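Local coordinates for protein MstE (Scytonema sp. PCC 10023, PDB 6SBF) that probably catalyses the class II cyclisation of linear isoprenoid chains into polycyclic, merosterol-type scaffolds, as a monodomain terpene cyclase, at residues Lys20-Leu24 with Ile292-Leu296; Ala30-Phe34 with Gln299-Trp305; Arg134-Ala138 with Val183-Phe189; Leu141-Ile147 with Arg192-Tyr196. The protein carries 1 engineered substitution. All blocks are in the same frame, centred on the assembly; numbering follows the deposited sequence.

Contact 1. Residues Lys20-Leu24 with Ile292-Leu296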
loop_
_atom_site.group_PDB
_atom_site.type_symbol
_atom_site.label_atom_id
_atom_site.label_comp_id
_atom_site.label_asym_id
_atom_site.label_seq_id
_atom_site.Cartn_x
_atom_site.Cartn_y
_atom_site.Cartn_z
ATOM N N LYS A 20 26.222 7.143 -6.529
ATOM C CA LYS A 20 25.024 6.611 -5.872
ATOM C C LYS A 20 23.761 7.283 -6.432
ATOM O O LYS A 20 22.763 6.605 -6.705
ATOM C CB LYS A 20 25.207 6.638 -4.336
ATOM C CG LYS A 20 24.157 5.810 -3.623
ATOM C CD LYS A 20 24.432 5.716 -2.134
ATOM C CE LYS A 20 23.344 4.975 -1.378
ATOM N NZ LYS A 20 23.580 4.809 0.056
ATOM N N LEU A 21 23.813 8.580 -6.753
ATOM C CA LEU A 21 22.648 9.239 -7.376
ATOM C C LEU A 21 22.387 8.662 -8.762
ATOM O O LEU A 21 21.231 8.397 -9.091
ATOM C CB LEU A 21 22.870 10.738 -7.444
ATOM C CG LEU A 21 21.648 11.536 -7.888
ATOM C CD1 LEU A 21 20.455 11.373 -6.956
ATOM C CD2 LEU A 21 22.020 12.994 -8.027
ATOM N N ASN A 22 23.444 8.472 -9.548
ATOM C CA ASN A 22 23.363 7.861 -10.886
ATOM C C ASN A 22 22.816 6.425 -10.794
ATOM O O ASN A 22 22.001 6.014 -11.643
ATOM C CB ASN A 22 24.766 7.885 -11.483
ATOM C CG ASN A 22 24.806 7.871 -12.984
ATOM O OD1 ASN A 22 24.060 7.170 -13.674
ATOM N ND2 ASN A 22 25.746 8.629 -13.461
ATOM N N GLN A 23 23.285 5.664 -9.789
ATOM C CA GLN A 23 22.724 4.288 -9.658
ATOM C C GLN A 23 21.252 4.357 -9.270
ATOM O O GLN A 23 20.458 3.518 -9.742
ATOM C CB GLN A 23 23.550 3.429 -8.719
ATOM C CG GLN A 23 23.010 2.029 -8.666
ATOM C CD GLN A 23 23.047 1.311 -9.962
ATOM O OE1 GLN A 23 23.870 1.646 -10.823
ATOM N NE2 GLN A 23 22.115 0.363 -10.102
ATOM N N LEU A 24 20.854 5.314 -8.408
ATOM C CA LEU A 24 19.424 5.481 -8.141
ATOM C C LEU A 24 18.683 5.715 -9.452
ATOM O O LEU A 24 17.614 5.150 -9.666
ATOM C CB LEU A 24 19.200 6.635 -7.174
ATOM C CG LEU A 24 19.281 6.230 -5.735
ATOM C CD1 LEU A 24 19.559 7.433 -4.873
ATOM C CD2 LEU A 24 18.003 5.513 -5.307
ATOM N N ILE A 292 18.558 2.635 1.172
ATOM C CA ILE A 292 18.731 2.863 -0.292
ATOM C C ILE A 292 19.793 1.880 -0.794
ATOM O O ILE A 292 19.598 1.238 -1.862
ATOM C CB ILE A 292 19.091 4.332 -0.587
ATOM C CG1 ILE A 292 17.896 5.237 -0.328
ATOM C CG2 ILE A 292 19.612 4.470 -2.006
ATOM C CD1 ILE A 292 18.276 6.719 -0.264
ATOM N N GLY A 293 20.944 1.808 -0.131
ATOM C CA GLY A 293 22.007 0.939 -0.635
ATOM C C GLY A 293 21.556 -0.513 -0.709
ATOM O O GLY A 293 21.851 -1.221 -1.692
ATOM N N TRP A 294 20.854 -0.982 0.312
ATOM C CA TRP A 294 20.430 -2.389 0.330
ATOM C C TRP A 294 19.402 -2.633 -0.784
ATOM O O TRP A 294 19.503 -3.626 -1.518
ATOM C CB TRP A 294 19.865 -2.729 1.702
ATOM C CG TRP A 294 19.482 -4.176 1.794
ATOM C CD1 TRP A 294 20.313 -5.220 2.070
ATOM C CD2 TRP A 294 18.154 -4.694 1.659
ATOM N NE1 TRP A 294 19.562 -6.375 2.085
ATOM C CE2 TRP A 294 18.239 -6.088 1.877
ATOM C CE3 TRP A 294 16.895 -4.138 1.419
ATOM C CZ2 TRP A 294 17.122 -6.909 1.812
ATOM C CZ3 TRP A 294 15.777 -4.939 1.369
ATOM C CH2 TRP A 294 15.890 -6.314 1.578
ATOM N N LEU A 295 18.463 -1.691 -0.945
ATOM C CA LEU A 295 17.462 -1.890 -2.024
ATOM C C LEU A 295 18.173 -1.866 -3.402
ATOM O O LEU A 295 17.820 -2.684 -4.269
ATOM C CB LEU A 295 16.381 -0.802 -1.926
ATOM C CG LEU A 295 15.443 -0.961 -0.749
ATOM C CD1 LEU A 295 14.598 0.305 -0.534
ATOM C CD2 LEU A 295 14.525 -2.146 -0.930
ATOM N N LEU A 296 19.157 -0.987 -3.593
ATOM C CA LEU A 296 19.879 -0.993 -4.871
ATOM C C LEU A 296 20.530 -2.370 -5.106
ATOM O O LEU A 296 20.479 -2.889 -6.224
ATOM C CB LEU A 296 20.936 0.110 -4.953
ATOM C CG LEU A 296 20.387 1.520 -4.937
ATOM C CD1 LEU A 296 21.523 2.542 -4.864
ATOM C CD2 LEU A 296 19.536 1.765 -6.142
HETATM O O HOH W 1 20.157 -1.427 -8.571
#
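Leu24 and Ile292 meet at about a right angle, the CD2 methyl of Leu24 lying 3.8 Å from CG2 of Ile292. Lys20 reaches the same CG2 from another direction: with CG anti to the backbone N (chi1 -167°) and the rest of the chain extended, its aliphatic stem runs across the gap and brings CE to 3.8 Å from Ile292 CG2. The ammonium nitrogen NZ ends 4.0 Å from Gly293 N and finds its hydrogen bond at the carbonyl O of Ala289. Further along, the side chains of Gln23 and Leu296 run alongside each other, pointing opposite ways, CG of the former 4.1 Å from CD1 of the latter. The other branch of Leu296, CD2, turns to Leu24 CD2 at 4.1 Å, again with the two side chains crossed. MstE is built as an alpha6-alpha6 barrel, and here helix 18-37, at the start of the modelled chain, packs on the C-terminal part of helix 282-298; the local axes are 11.2 Å apart and inclined at 49°. Leu24 also packs on Leu360 of helix 350-363 and on Leu367, so the leucine fills a three-way junction. Cut back to an alanine, Leu24 would lose CG and both methyls, which would probably open a gap against Ile292 and Leu296 and leave Leu360 short of a packing partner. On the polar flank one water accepts from Gln23 NE2 and donates to Leu296 O, 2.8 Å away, while the same amide nitrogen also bonds a glycerol that probably came from the crystallisation liquor.

Contact 2. Residues Ala30-Phe34 with Gln299-Trp305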
loop_
_atom_site.group_PDB
_atom_site.type_symbol
_atom_site.label_atom_id
_atom_site.label_comp_id
_atom_site.label_asym_id
_atom_site.label_seq_id
_atom_site.Cartn_x
_atom_site.Cartn_y
_atom_site.Cartn_z
ATOM N N ALA A 30 15.194 1.197 -14.630
ATOM C CA ALA A 30 15.036 -0.246 -14.930
ATOM C C ALA A 30 13.708 -0.747 -14.348
ATOM O O ALA A 30 13.019 -1.557 -14.995
ATOM C CB ALA A 30 16.210 -1.045 -14.399
ATOM N N ALA A 31 13.324 -0.255 -13.180
ATOM C CA ALA A 31 12.059 -0.667 -12.551
ATOM C C ALA A 31 10.871 -0.124 -13.322
ATOM O O ALA A 31 9.857 -0.827 -13.482
ATOM C CB ALA A 31 12.060 -0.246 -11.130
ATOM N N VAL A 32 10.983 1.148 -13.741
ATOM C CA VAL A 32 9.877 1.720 -14.523
ATOM C C VAL A 32 9.722 0.915 -15.833
ATOM O O VAL A 32 8.569 0.632 -16.242
ATOM C CB VAL A 32 10.153 3.200 -14.799
ATOM C CG1 VAL A 32 9.247 3.752 -15.878
ATOM C CG2 VAL A 32 10.055 4.005 -13.508
ATOM N N ALA A 33 10.837 0.582 -16.493
ATOM C CA ALA A 33 10.705 -0.202 -17.750
ATOM C C ALA A 33 10.032 -1.562 -17.439
ATOM O O ALA A 33 9.145 -2.039 -18.189
ATOM C CB ALA A 33 12.060 -0.417 -18.394
ATOM N N PHE A 34 10.459 -2.232 -16.368
ATOM C CA PHE A 34 9.825 -3.520 -15.973
ATOM C C PHE A 34 8.332 -3.331 -15.780
ATOM O O PHE A 34 7.516 -4.092 -16.309
ATOM C CB PHE A 34 10.464 -4.050 -14.685
ATOM C CG PHE A 34 9.728 -5.211 -14.057
ATOM C CD1 PHE A 34 9.938 -6.504 -14.497
ATOM C CD2 PHE A 34 8.772 -4.986 -13.092
ATOM C CE1 PHE A 34 9.204 -7.549 -13.960
ATOM C CE2 PHE A 34 8.042 -6.038 -12.551
ATOM C CZ PHE A 34 8.239 -7.302 -13.027
ATOM N N GLN A 299 18.037 -5.337 -6.207
ATOM C CA GLN A 299 17.256 -5.307 -7.467
ATOM C C GLN A 299 17.700 -6.469 -8.357
ATOM O O GLN A 299 18.900 -6.739 -8.472
ATOM C CB GLN A 299 17.494 -3.967 -8.152
ATOM C CG GLN A 299 16.513 -3.718 -9.303
ATOM C CD GLN A 299 16.636 -2.296 -9.847
ATOM O OE1 GLN A 299 17.647 -1.629 -9.592
ATOM N NE2 GLN A 299 15.582 -1.844 -10.523
ATOM N N ARG A 300 16.728 -7.095 -9.012
ATOM C CA ARG A 300 16.979 -8.173 -9.987
ATOM C C ARG A 300 17.382 -7.589 -11.342
ATOM O O ARG A 300 17.137 -6.430 -11.677
ATOM C CB ARG A 300 15.737 -9.061 -10.099
ATOM C CG ARG A 300 15.442 -9.728 -8.753
ATOM C CD ARG A 300 14.554 -10.924 -8.754
ATOM N NE ARG A 300 13.240 -10.412 -9.039
ATOM C CZ ARG A 300 12.112 -11.067 -8.787
ATOM N NH1 ARG A 300 12.166 -12.288 -8.249
ATOM N NH2 ARG A 300 10.972 -10.519 -9.142
ATOM N N PRO A 301 18.021 -8.407 -12.214
ATOM C CA PRO A 301 18.518 -7.923 -13.499
ATOM C C PRO A 301 17.433 -7.334 -14.406
ATOM O O PRO A 301 17.738 -6.443 -15.185
ATOM C CB PRO A 301 19.080 -9.172 -14.168
ATOM C CG PRO A 301 19.579 -9.941 -12.986
ATOM C CD PRO A 301 18.526 -9.757 -11.916
ATOM N N ASN A 302 16.201 -7.814 -14.293
ATOM C CA ASN A 302 15.050 -7.360 -15.098
ATOM C C ASN A 302 14.434 -6.063 -14.558
ATOM O O ASN A 302 13.453 -5.595 -15.157
ATOM C CB ASN A 302 13.995 -8.432 -15.308
ATOM C CG ASN A 302 13.174 -8.778 -14.095
ATOM O OD1 ASN A 302 13.418 -8.209 -13.025
ATOM N ND2 ASN A 302 12.206 -9.656 -14.304
ATOM N N GLY A 303 14.986 -5.512 -13.464
ATOM C CA GLY A 303 14.526 -4.244 -12.878
ATOM C C GLY A 303 13.558 -4.424 -11.729
ATOM O O GLY A 303 13.240 -3.443 -11.074
ATOM N N SER A 304 13.035 -5.630 -11.501
ATOM C CA SER A 304 12.076 -5.908 -10.421
ATOM C C SER A 304 12.811 -6.158 -9.095
ATOM O O SER A 304 14.026 -6.345 -9.072
ATOM C CB SER A 304 11.232 -7.089 -10.768
ATOM O OG SER A 304 11.991 -8.306 -10.752
ATOM N N TRP A 305 12.033 -6.140 -8.039
ATOM C CA TRP A 305 12.504 -6.665 -6.746
ATOM C C TRP A 305 11.686 -7.939 -6.450
ATOM O O TRP A 305 10.549 -8.061 -6.889
ATOM C CB TRP A 305 12.345 -5.654 -5.606
ATOM C CG TRP A 305 13.401 -4.613 -5.579
ATOM C CD1 TRP A 305 14.541 -4.631 -4.872
ATOM C CD2 TRP A 305 13.449 -3.405 -6.379
ATOM N NE1 TRP A 305 15.341 -3.595 -5.181
ATOM C CE2 TRP A 305 14.673 -2.793 -6.072
ATOM C CE3 TRP A 305 12.596 -2.765 -7.268
ATOM C CZ2 TRP A 305 15.074 -1.567 -6.647
ATOM C CZ3 TRP A 305 12.955 -1.546 -7.821
ATOM C CH2 TRP A 305 14.176 -0.963 -7.498
HETATM O O HOH W 2 14.386 -3.026 -17.008
#
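The Phe34 ring carries Ser304 CB over the centre of one face, 3.6 Å from the centroid and only 7° off the normal, a clear CH-pi contact. The Asn302 amide approaches the same ring obliquely, its plane turned 46° from the ring, with ND2 3.7 Å from Phe34 CE1. On one face of the Trp305 indole lies CG of Gln299, offset toward the rim, while the methyl of Ala31 comes up to Trp305 CZ3. This glutamine-on-tryptophan pair, joined by a glycine-containing turn, is the QW motif of squalene-hopene cyclase relatives. Gln299 NE2 bonds Gly303 O at 2.9 Å, nearly straight (175°) though from above the carbonyl plane, and Gln299 OE1 is taken by Ser27 OG. A CB on Gly303 would run into Ala30 O. A water donates to Ala30 O and, weakly, to Asn302 O. Within the turn, Asn302 OD1 accepts from both Ser304 N, closing an Asx turn, and Ser304 OG; that OG is gripped side-on by Arg300 NE and NH2. The loop thus bonds much of its polarity within itself and meets helix 18-37 through CH-pi, CA-H...O and van der Waals contacts, the carbonyl oxygens of Asn302 and Gly303 lying against helix carbons.

Contact 3. Residues Arg134-Ala138 with Val183-Phe189; sequences RAALA and VAALPEF
Arg134 and Glu188 face each other with their CA atoms 8.5 Å apart, where the closing turns of helix 128-138 lie against the type I turn Val183-Leu186 and the start of helix 187-200. Between the backbones stands the ring of Phe189. Its CZ edge points at the carbonyl of Arg134, whose O lies near the ring plane at 3.5 Å from CZ, while Leu137 CB comes obliquely to the same CZ at 3.6 Å. The buried Leu137 then spreads CD1 over the turn, 3.9 Å from Leu186 CD1 and a little farther from Val183 CG1. Beside the exposed Glu188 the Arg134 chain bends at chi3 (-48°), turning NE and the guanidinium over the carboxylate, while its CD packs 3.7 Å from Glu188 CD. Guanidinium and carboxylate are nearly parallel, 11° apart, with OE2 above the face of the guanidinium group. Their salt bridge is accordingly long, 3.9 Å from NH2 to OE2, and rests on charge alone, since no N-H points at the oxygen. The directed link is a water that accepts from Arg134 NH2 and donates to Glu188 OE1 at 2.8 Å; NH2 also bonds Ser125 O. Leu116 of helix 109-121 backs both Arg134 and Leu137, and such packing between helices 128-138 and 109-121 and the start of helix 187-200 is consistent with the alpha6-alpha6 barrel.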
loop_
_atom_site.group_PDB
_atom_site.type_symbol
_atom_site.label_atom_id
_atom_site.label_comp_id
_atom_site.label_asym_id
_atom_site.label_seq_id
_atom_site.Cartn_x
_atom_site.Cartn_y
_atom_site.Cartn_z
ATOM N N ARG A 134 -16.069 8.952 -4.229
ATOM C CA ARG A 134 -15.809 9.557 -2.902
ATOM C C ARG A 134 -17.054 9.463 -2.043
ATOM O O ARG A 134 -16.933 9.232 -0.803
ATOM C CB ARG A 134 -15.412 11.028 -3.000
ATOM C CG ARG A 134 -13.960 11.326 -2.831
ATOM C CD ARG A 134 -13.625 12.783 -2.653
ATOM N NE ARG A 134 -14.204 13.675 -3.565
ATOM C CZ ARG A 134 -13.774 13.842 -4.803
ATOM N NH1 ARG A 134 -14.494 14.655 -5.504
ATOM N NH2 ARG A 134 -12.607 13.348 -5.252
ATOM N N ALA A 135 -18.209 9.712 -2.628
ATOM C CA ALA A 135 -19.488 9.578 -1.897
ATOM C C ALA A 135 -19.652 8.144 -1.366
ATOM O O ALA A 135 -19.999 7.970 -0.201
ATOM C CB ALA A 135 -20.614 10.014 -2.799
ATOM N N ALA A 136 -19.330 7.165 -2.195
ATOM C CA ALA A 136 -19.436 5.770 -1.816
ATOM C C ALA A 136 -18.484 5.498 -0.654
ATOM O O ALA A 136 -18.851 4.709 0.241
ATOM C CB ALA A 136 -19.142 4.859 -2.970
ATOM N N LEU A 137 -17.301 6.070 -0.645
ATOM C CA LEU A 137 -16.374 5.867 0.498
ATOM C C LEU A 137 -17.021 6.298 1.788
ATOM O O LEU A 137 -16.777 5.619 2.820
ATOM C CB LEU A 137 -15.124 6.696 0.387
ATOM C CG LEU A 137 -14.036 6.105 -0.408
ATOM C CD1 LEU A 137 -12.836 7.051 -0.457
ATOM C CD2 LEU A 137 -13.589 4.760 0.132
ATOM N N ALA A 138 -17.825 7.333 1.769
ATOM C CA ALA A 138 -18.425 7.848 3.002
ATOM C C ALA A 138 -19.304 6.769 3.626
ATOM O O ALA A 138 -19.412 6.727 4.870
ATOM C CB ALA A 138 -19.159 9.121 2.721
ATOM N N VAL A 183 -6.913 5.874 3.011
ATOM C CA VAL A 183 -8.016 6.791 2.659
ATOM C C VAL A 183 -7.679 8.175 3.198
ATOM O O VAL A 183 -8.037 9.178 2.552
ATOM C CB VAL A 183 -9.378 6.243 3.102
ATOM C CG1 VAL A 183 -10.493 7.249 2.947
ATOM C CG2 VAL A 183 -9.737 4.997 2.302
ATOM N N ALA A 184 -7.004 8.263 4.311
ATOM C CA ALA A 184 -6.604 9.579 4.881
ATOM C C ALA A 184 -5.558 10.276 4.003
ATOM O O ALA A 184 -5.290 11.452 4.292
ATOM C CB ALA A 184 -6.090 9.389 6.280
ATOM N N ALA A 185 -4.986 9.629 3.004
ATOM C CA ALA A 185 -4.154 10.313 1.969
ATOM C C ALA A 185 -5.025 11.288 1.148
ATOM O O ALA A 185 -4.466 12.188 0.538
ATOM C CB ALA A 185 -3.445 9.335 1.050
ATOM N N LEU A 186 -6.339 11.110 1.141
ATOM C CA LEU A 186 -7.277 11.971 0.414
ATOM C C LEU A 186 -7.590 13.147 1.310
ATOM O O LEU A 186 -8.090 12.985 2.419
ATOM C CB LEU A 186 -8.558 11.202 0.089
ATOM C CG LEU A 186 -8.354 9.965 -0.775
ATOM C CD1 LEU A 186 -9.691 9.256 -0.955
ATOM C CD2 LEU A 186 -7.738 10.269 -2.148
ATOM N N PRO A 187 -7.367 14.398 0.858
ATOM C CA PRO A 187 -7.575 15.543 1.748
ATOM C C PRO A 187 -9.029 15.658 2.203
ATOM O O PRO A 187 -9.300 16.177 3.242
ATOM C CB PRO A 187 -7.273 16.761 0.857
ATOM C CG PRO A 187 -6.500 16.237 -0.296
ATOM C CD PRO A 187 -6.711 14.765 -0.408
ATOM N N GLU A 188 -9.964 15.113 1.425
ATOM C CA GLU A 188 -11.407 15.188 1.754
ATOM C C GLU A 188 -11.731 14.342 3.004
ATOM O O GLU A 188 -12.736 14.649 3.672
ATOM C CB GLU A 188 -12.253 14.738 0.544
ATOM C CG GLU A 188 -12.079 15.554 -0.712
ATOM C CD GLU A 188 -10.953 15.158 -1.666
ATOM O OE1 GLU A 188 -10.115 14.230 -1.299
ATOM O OE2 GLU A 188 -10.893 15.853 -2.731
ATOM N N PHE A 189 -10.924 13.318 3.290
ATOM C CA PHE A 189 -11.192 12.355 4.397
ATOM C C PHE A 189 -10.196 12.533 5.552
ATOM O O PHE A 189 -10.443 11.981 6.599
ATOM C CB PHE A 189 -11.158 10.911 3.877
ATOM C CG PHE A 189 -12.385 10.575 3.101
ATOM C CD1 PHE A 189 -12.454 10.789 1.740
ATOM C CD2 PHE A 189 -13.470 10.040 3.738
ATOM C CE1 PHE A 189 -13.622 10.483 1.075
ATOM C CE2 PHE A 189 -14.628 9.748 3.051
ATOM C CZ PHE A 189 -14.714 10.012 1.727
HETATM O O HOH W 3 -10.476 12.394 -3.405
#

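Contact 4. Residues Leu141-Ile147 with Arg192-Tyr196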
loop_
_atom_site.group_PDB
_atom_site.type_symbol
_atom_site.label_atom_id
_atom_site.label_comp_id
_atom_site.label_asym_id
_atom_site.label_seq_id
_atom_site.Cartn_x
_atom_site.Cartn_y
_atom_site.Cartn_z
ATOM N N LEU A 141 -17.588 4.655 6.417
ATOM C CA LEU A 141 -17.181 5.236 7.689
ATOM C C LEU A 141 -17.952 4.579 8.831
ATOM O O LEU A 141 -19.162 4.455 8.732
ATOM C CB LEU A 141 -17.437 6.730 7.661
ATOM C CG LEU A 141 -16.540 7.530 6.739
ATOM C CD1 LEU A 141 -17.108 8.928 6.562
ATOM C CD2 LEU A 141 -15.112 7.552 7.253
ATOM N N GLN A 142 -17.231 4.237 9.908
ATOM C CA GLN A 142 -17.802 3.513 11.063
ATOM C C GLN A 142 -18.031 4.462 12.233
ATOM O O GLN A 142 -17.326 5.456 12.383
ATOM C CB GLN A 142 -16.843 2.381 11.409
ATOM C CG GLN A 142 -16.723 1.327 10.322
ATOM C CD GLN A 142 -18.071 0.797 9.877
ATOM O OE1 GLN A 142 -18.788 0.193 10.698
ATOM N NE2 GLN A 142 -18.422 0.949 8.590
ATOM N N PRO A 143 -18.952 4.089 13.144
ATOM C CA PRO A 143 -19.126 4.787 14.432
ATOM C C PRO A 143 -17.853 5.073 15.251
ATOM O O PRO A 143 -17.773 6.128 15.836
ATOM C CB PRO A 143 -20.026 3.799 15.198
ATOM C CG PRO A 143 -20.863 3.170 14.126
ATOM C CD PRO A 143 -19.900 2.977 12.985
ATOM N N ASN A 144 -16.797 4.246 15.134
ATOM C CA ASN A 144 -15.520 4.475 15.903
ATOM C C ASN A 144 -14.539 5.389 15.175
ATOM O O ASN A 144 -13.437 5.677 15.742
ATOM C CB ASN A 144 -14.653 3.229 16.133
ATOM C CG ASN A 144 -14.080 2.579 14.884
ATOM O OD1 ASN A 144 -13.994 3.118 13.750
ATOM N ND2 ASN A 144 -13.638 1.370 15.137
ATOM N N GLY A 145 -14.960 5.925 14.064
ATOM C CA GLY A 145 -14.265 7.007 13.337
ATOM C C GLY A 145 -13.318 6.586 12.230
ATOM O O GLY A 145 -12.692 7.558 11.628
ATOM N N GLY A 146 -13.143 5.279 12.027
ATOM C CA GLY A 146 -12.374 4.651 10.928
ATOM C C GLY A 146 -13.224 4.220 9.726
ATOM O O GLY A 146 -14.443 4.433 9.691
ATOM N N ILE A 147 -12.561 3.649 8.740
ATOM C CA ILE A 147 -13.258 3.172 7.556
ATOM C C ILE A 147 -13.119 1.659 7.435
ATOM O O ILE A 147 -12.025 1.102 7.688
ATOM C CB ILE A 147 -12.794 3.946 6.326
ATOM C CG1 ILE A 147 -13.826 3.864 5.225
ATOM C CG2 ILE A 147 -11.484 3.472 5.923
ATOM C CD1 ILE A 147 -13.740 5.026 4.280
ATOM N N ARG A 192 -11.609 13.823 8.942
ATOM C CA ARG A 192 -12.649 12.941 9.496
ATOM C C ARG A 192 -11.979 11.696 10.109
ATOM O O ARG A 192 -12.494 11.208 11.131
ATOM C CB ARG A 192 -13.636 12.506 8.407
ATOM C CG ARG A 192 -14.772 11.606 8.885
ATOM C CD ARG A 192 -15.698 12.073 10.011
ATOM N NE ARG A 192 -16.430 13.317 9.752
ATOM C CZ ARG A 192 -17.729 13.416 9.400
ATOM N NH1 ARG A 192 -18.273 14.603 9.173
ATOM N NH2 ARG A 192 -18.469 12.327 9.262
ATOM N N LEU A 193 -10.879 11.187 9.552
ATOM C CA LEU A 193 -10.205 9.959 10.050
ATOM C C LEU A 193 -9.147 10.260 11.127
ATOM O O LEU A 193 -8.606 9.346 11.720
ATOM C CB LEU A 193 -9.597 9.240 8.866
ATOM C CG LEU A 193 -10.630 8.663 7.912
ATOM C CD1 LEU A 193 -9.934 8.201 6.651
ATOM C CD2 LEU A 193 -11.341 7.469 8.522
ATOM N N HIS A 194 -8.826 11.530 11.375
ATOM C CA HIS A 194 -7.696 11.919 12.236
ATOM C C HIS A 194 -7.766 11.258 13.645
ATOM O O HIS A 194 -6.759 10.744 14.115
ATOM C CB HIS A 194 -7.655 13.459 12.322
ATOM C CG HIS A 194 -6.716 13.956 13.362
ATOM N ND1 HIS A 194 -7.098 14.071 14.686
ATOM C CD2 HIS A 194 -5.393 14.290 13.287
ATOM C CE1 HIS A 194 -6.068 14.521 15.385
ATOM N NE2 HIS A 194 -4.986 14.640 14.546
ATOM N N ASP A 195 -8.868 11.413 14.334
ATOM C CA ASP A 195 -8.943 10.981 15.740
ATOM C C ASP A 195 -8.761 9.469 15.783
ATOM O O ASP A 195 -8.084 8.966 16.696
ATOM C CB ASP A 195 -10.211 11.483 16.395
ATOM C CG ASP A 195 -10.253 12.982 16.647
ATOM O OD1 ASP A 195 -9.288 13.693 16.305
ATOM O OD2 ASP A 195 -11.260 13.404 17.196
ATOM N N TYR A 196 -9.399 8.734 14.876
ATOM C CA TYR A 196 -9.258 7.257 14.815
ATOM C C TYR A 196 -7.789 6.907 14.610
ATOM O O TYR A 196 -7.230 6.017 15.307
ATOM C CB TYR A 196 -10.114 6.697 13.683
ATOM C CG TYR A 196 -9.870 5.240 13.435
ATOM C CD1 TYR A 196 -10.534 4.258 14.151
ATOM C CD2 TYR A 196 -8.933 4.853 12.500
ATOM C CE1 TYR A 196 -10.282 2.916 13.925
ATOM C CE2 TYR A 196 -8.688 3.512 12.283
ATOM C CZ TYR A 196 -9.333 2.532 13.019
ATOM O OH TYR A 196 -9.053 1.210 12.772
HETATM O O HOH W 4 -11.755 9.660 13.367
#
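Tyr196 enters the turn of segment 141-147 with CG anti to its own backbone N (chi1 172°). Its CB starts the contact 3.4 Å from Gly145 O. At CG the ring meets the backbone of Gly146, whose CA sits over one face at 3.7 Å from the centroid and 14° off the normal, a CH-pi contact. CD1 lies 3.5 Å from Gly146 N and has Asn144 O at the ring edge, near its plane; CE1 reaches the Asn144 amide, inclined by 35° to the ring. The hydroxyl at the tip passes beyond the turn to hydrogen-bond Thr177 OG1. Asn144 OD1, beside the ring, accepts from Gly146 N at 2.9 Å and so forms an Asx turn. The sequence LQPNGGI is probably a degenerate QW motif, with Leu141 and Ile147 in the places of the glutamine and tryptophan, and packs on helix 187-200 of the alpha6-alpha6 barrel. A CB on Gly146 would strike Tyr196 CE1. Were Tyr196 an alanine, Gly146 would be likely to lose the face it rests on, and Thr177 its hydroxyl partner. Alongside, Leu193 CD2 presses on Gly145 O at 3.4 Å and on Leu141 CD2 at 4.0 Å. A water accepts from Tyr196 N, 2.9 Å away, and lies within hydrogen-bonding reach of Arg192 O and Gly145 O, standing where the kinked helix lacks its own backbone bond.

The four contacts form two neighbouring pairs on opposite sides of the chain's centre. Contacts 1 and 2, with centres 13 Å apart, both use helix 18-37 and are joined by a probable hydrogen bond of 2.8 Å from Trp305 NE1 to Leu295 O. Contacts 3 and 4, 11 Å apart, share helix 187-200 and touch through Val183 CG1 and Leu193 CD1 at 3.9 Å. Across the molecule the centres are about 33 to 38 Å apart. Contacts 2 and 4 echo each other: in each a PNG turn receives an aromatic ring from a helix. Glycerol, probably from the crystallisation liquor, sits about 3 Å from the Gln23 side chain in contact 1 and about 4 Å from that of Ala30 in contact 2.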